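Local coordinates for protein tumour necrosis factor receptor (Ectromelia virus, PDB 3ON9) that is a viral decoy receptor that probably binds host tumour necrosis factor and chemokines, the chemokines through the beta-sandwich SECRET domain described here, at residues 8-13 with 126-131. Numbering follows the deposited sequence.
Sequences SIDVEI and YIVYAN
Glu-12 and Tyr-126 form one hydrogen-bonded pair of an antiparallel ladder that runs on through Asp-10 with Val-128 to Ser-8 with Ala-130, an example of how one pair of neighbouring strands can present two chemically different faces. This pair is joined in both directions, Glu-12 N to Tyr-126 O and Tyr-126 N to Glu-12 O, each at 2.9 Å. At the Ser-8 and Ala-130 pair, the bond from Ser-8 N to Ala-130 O is weak and bent to 124°, while the bond from Ala-130 N to Ser-8 O is nearly straight. Between these pairs, CA-H...O contacts from Ile-9, Val-11, Ile-127 and Tyr-129 fill the non-hydrogen-bonded positions.

The side chain of Glu-12 can be followed outward. CB meets CD2 of Tyr-126 at 4.0 Å, at the edge of the ring and near its plane. CG lies beside the backbone N (chi1 -59°), and from there the chain extends to a carboxylate turned 33° from the ring. OE1 also approaches CD2, while OE2 passes near Tyr-126 CB and ends 2.5 Å from Asp-10 OD2, a separation so short that one of the two acids probably carries a proton. Asp-10 OD2 rests in turn against Val-128 CG2 (3.6 Å), the two side chains lying alongside. Farther along this face a water links Ser-8 OG to Val-128 O, to which it donates.

The opposite face is apolar: Ile-9 CG1 lies 4.2 Å from CD1 of Tyr-129, whose hydroxyl is hydrogen-bonded to Glu-111. Within the five-stranded sheet, strand 8-16 lies between 62-69 and 122-130, and 140-145 flanks the latter. Val-11 and Ile-127 point into the sandwich, packing on Leu-85 and Ile-83 of strand 82-89 in the second sheet.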
loop_
_atom_site.group_PDB
_atom_site.type_symbol
_atom_site.label_atom_id
_atom_site.label_comp_id
_atom_site.label_asym_id
_atom_site.label_seq_id
_atom_site.Cartn_x
_atom_site.Cartn_y
_atom_site.Cartn_z
ATOM N N SER A 8 3.497 -13.576 -1.174
ATOM C CA SER A 8 4.065 -12.245 -0.994
ATOM C C SER A 8 3.018 -11.185 -1.297
ATOM O O SER A 8 2.340 -11.272 -2.316
ATOM C CB SER A 8 5.239 -12.056 -1.961
ATOM O OG SER A 8 5.727 -10.725 -1.926
ATOM N N ILE A 9 2.885 -10.192 -0.417
ATOM C CA ILE A 9 2.032 -9.038 -0.693
ATOM C C ILE A 9 2.858 -7.777 -0.511
ATOM O O ILE A 9 3.557 -7.617 0.495
ATOM C CB ILE A 9 0.786 -8.939 0.232
ATOM C CG1 ILE A 9 0.067 -10.280 0.347
ATOM C CG2 ILE A 9 -0.194 -7.896 -0.312
ATOM C CD1 ILE A 9 -1.128 -10.251 1.309
ATOM N N ASP A 10 2.759 -6.893 -1.499
ATOM C CA ASP A 10 3.473 -5.632 -1.539
ATOM C C ASP A 10 2.407 -4.561 -1.696
ATOM O O ASP A 10 1.535 -4.670 -2.554
ATOM C CB ASP A 10 4.443 -5.650 -2.734
ATOM C CG ASP A 10 4.843 -4.262 -3.202
ATOM O OD1 ASP A 10 5.812 -3.713 -2.647
ATOM O OD2 ASP A 10 4.194 -3.746 -4.142
ATOM N N VAL A 11 2.433 -3.562 -0.821
ATOM C CA VAL A 11 1.530 -2.432 -0.923
ATOM C C VAL A 11 2.384 -1.179 -1.033
ATOM O O VAL A 11 3.257 -0.955 -0.203
ATOM C CB VAL A 11 0.595 -2.346 0.311
ATOM C CG1 VAL A 11 -0.302 -1.117 0.208
ATOM C CG2 VAL A 11 -0.244 -3.610 0.427
ATOM N N GLU A 12 2.156 -0.387 -2.080
ATOM C CA GLU A 12 2.899 0.846 -2.303
ATOM C C GLU A 12 1.936 2.003 -2.397
ATOM O O GLU A 12 0.901 1.899 -3.054
ATOM C CB GLU A 12 3.683 0.789 -3.613
ATOM C CG GLU A 12 4.677 -0.337 -3.704
ATOM C CD GLU A 12 5.062 -0.636 -5.144
ATOM O OE1 GLU A 12 5.610 0.265 -5.824
ATOM O OE2 GLU A 12 4.804 -1.770 -5.597
ATOM N N ILE A 13 2.293 3.109 -1.758
ATOM C CA ILE A 13 1.503 4.326 -1.834
ATOM C C ILE A 13 2.421 5.501 -2.170
ATOM O O ILE A 13 3.308 5.853 -1.386
ATOM C CB ILE A 13 0.753 4.607 -0.493
ATOM C CG1 ILE A 13 -0.005 3.361 0.008
ATOM C CG2 ILE A 13 -0.216 5.768 -0.660
ATOM C CD1 ILE A 13 0.783 2.476 0.996
ATOM N N TYR A 126 -0.459 0.716 -5.359
ATOM C CA TYR A 126 -0.309 -0.602 -5.956
ATOM C C TYR A 126 -0.415 -1.663 -4.880
ATOM O O TYR A 126 0.273 -1.596 -3.865
ATOM C CB TYR A 126 1.036 -0.741 -6.671
ATOM C CG TYR A 126 1.357 0.384 -7.624
ATOM C CD1 TYR A 126 0.957 0.340 -8.959
ATOM C CD2 TYR A 126 2.062 1.493 -7.190
ATOM C CE1 TYR A 126 1.259 1.393 -9.827
ATOM C CE2 TYR A 126 2.365 2.540 -8.047
ATOM C CZ TYR A 126 1.968 2.484 -9.352
ATOM O OH TYR A 126 2.297 3.545 -10.180
ATOM N N ILE A 127 -1.286 -2.634 -5.109
ATOM C CA ILE A 127 -1.367 -3.804 -4.238
ATOM C C ILE A 127 -0.977 -4.993 -5.102
ATOM O O ILE A 127 -1.643 -5.292 -6.091
ATOM C CB ILE A 127 -2.778 -3.989 -3.689
ATOM C CG1 ILE A 127 -3.176 -2.740 -2.898
ATOM C CG2 ILE A 127 -2.830 -5.239 -2.780
ATOM C CD1 ILE A 127 -4.630 -2.687 -2.507
ATOM N N VAL A 128 0.114 -5.652 -4.734
ATOM C CA VAL A 128 0.745 -6.633 -5.610
ATOM C C VAL A 128 0.873 -7.966 -4.902
ATOM O O VAL A 128 1.517 -8.065 -3.852
ATOM C CB VAL A 128 2.130 -6.143 -6.053
ATOM C CG1 VAL A 128 2.783 -7.156 -6.987
ATOM C CG2 VAL A 128 2.001 -4.789 -6.747
ATOM N N TYR A 129 0.232 -8.979 -5.465
ATOM C CA TYR A 129 0.302 -10.323 -4.929
ATOM C C TYR A 129 1.191 -11.157 -5.833
ATOM O O TYR A 129 0.985 -11.204 -7.059
ATOM C CB TYR A 129 -1.087 -10.940 -4.904
ATOM C CG TYR A 129 -2.157 -10.127 -4.221
ATOM C CD1 TYR A 129 -2.527 -10.403 -2.913
ATOM C CD2 TYR A 129 -2.819 -9.089 -4.889
ATOM C CE1 TYR A 129 -3.516 -9.684 -2.289
ATOM C CE2 TYR A 129 -3.819 -8.361 -4.263
ATOM C CZ TYR A 129 -4.164 -8.671 -2.960
ATOM O OH TYR A 129 -5.162 -7.979 -2.322
ATOM N N ALA A 130 2.179 -11.819 -5.242
ATOM C CA ALA A 130 3.093 -12.651 -6.009
ATOM C C ALA A 130 3.339 -14.006 -5.372
ATOM O O ALA A 130 3.521 -14.107 -4.161
ATOM C CB ALA A 130 4.428 -11.930 -6.208
ATOM N N ASN A 131 3.340 -15.046 -6.202
ATOM C CA ASN A 131 3.904 -16.329 -5.826
ATOM C C ASN A 131 5.355 -16.304 -6.262
ATOM O O ASN A 131 5.631 -16.334 -7.458
ATOM C CB ASN A 131 3.166 -17.453 -6.556
ATOM C CG ASN A 131 3.690 -18.824 -6.184
ATOM O OD1 ASN A 131 4.682 -18.947 -5.467
ATOM N ND2 ASN A 131 3.021 -19.867 -6.671
HETATM O O HOH W 1 4.373 -9.003 -3.672
#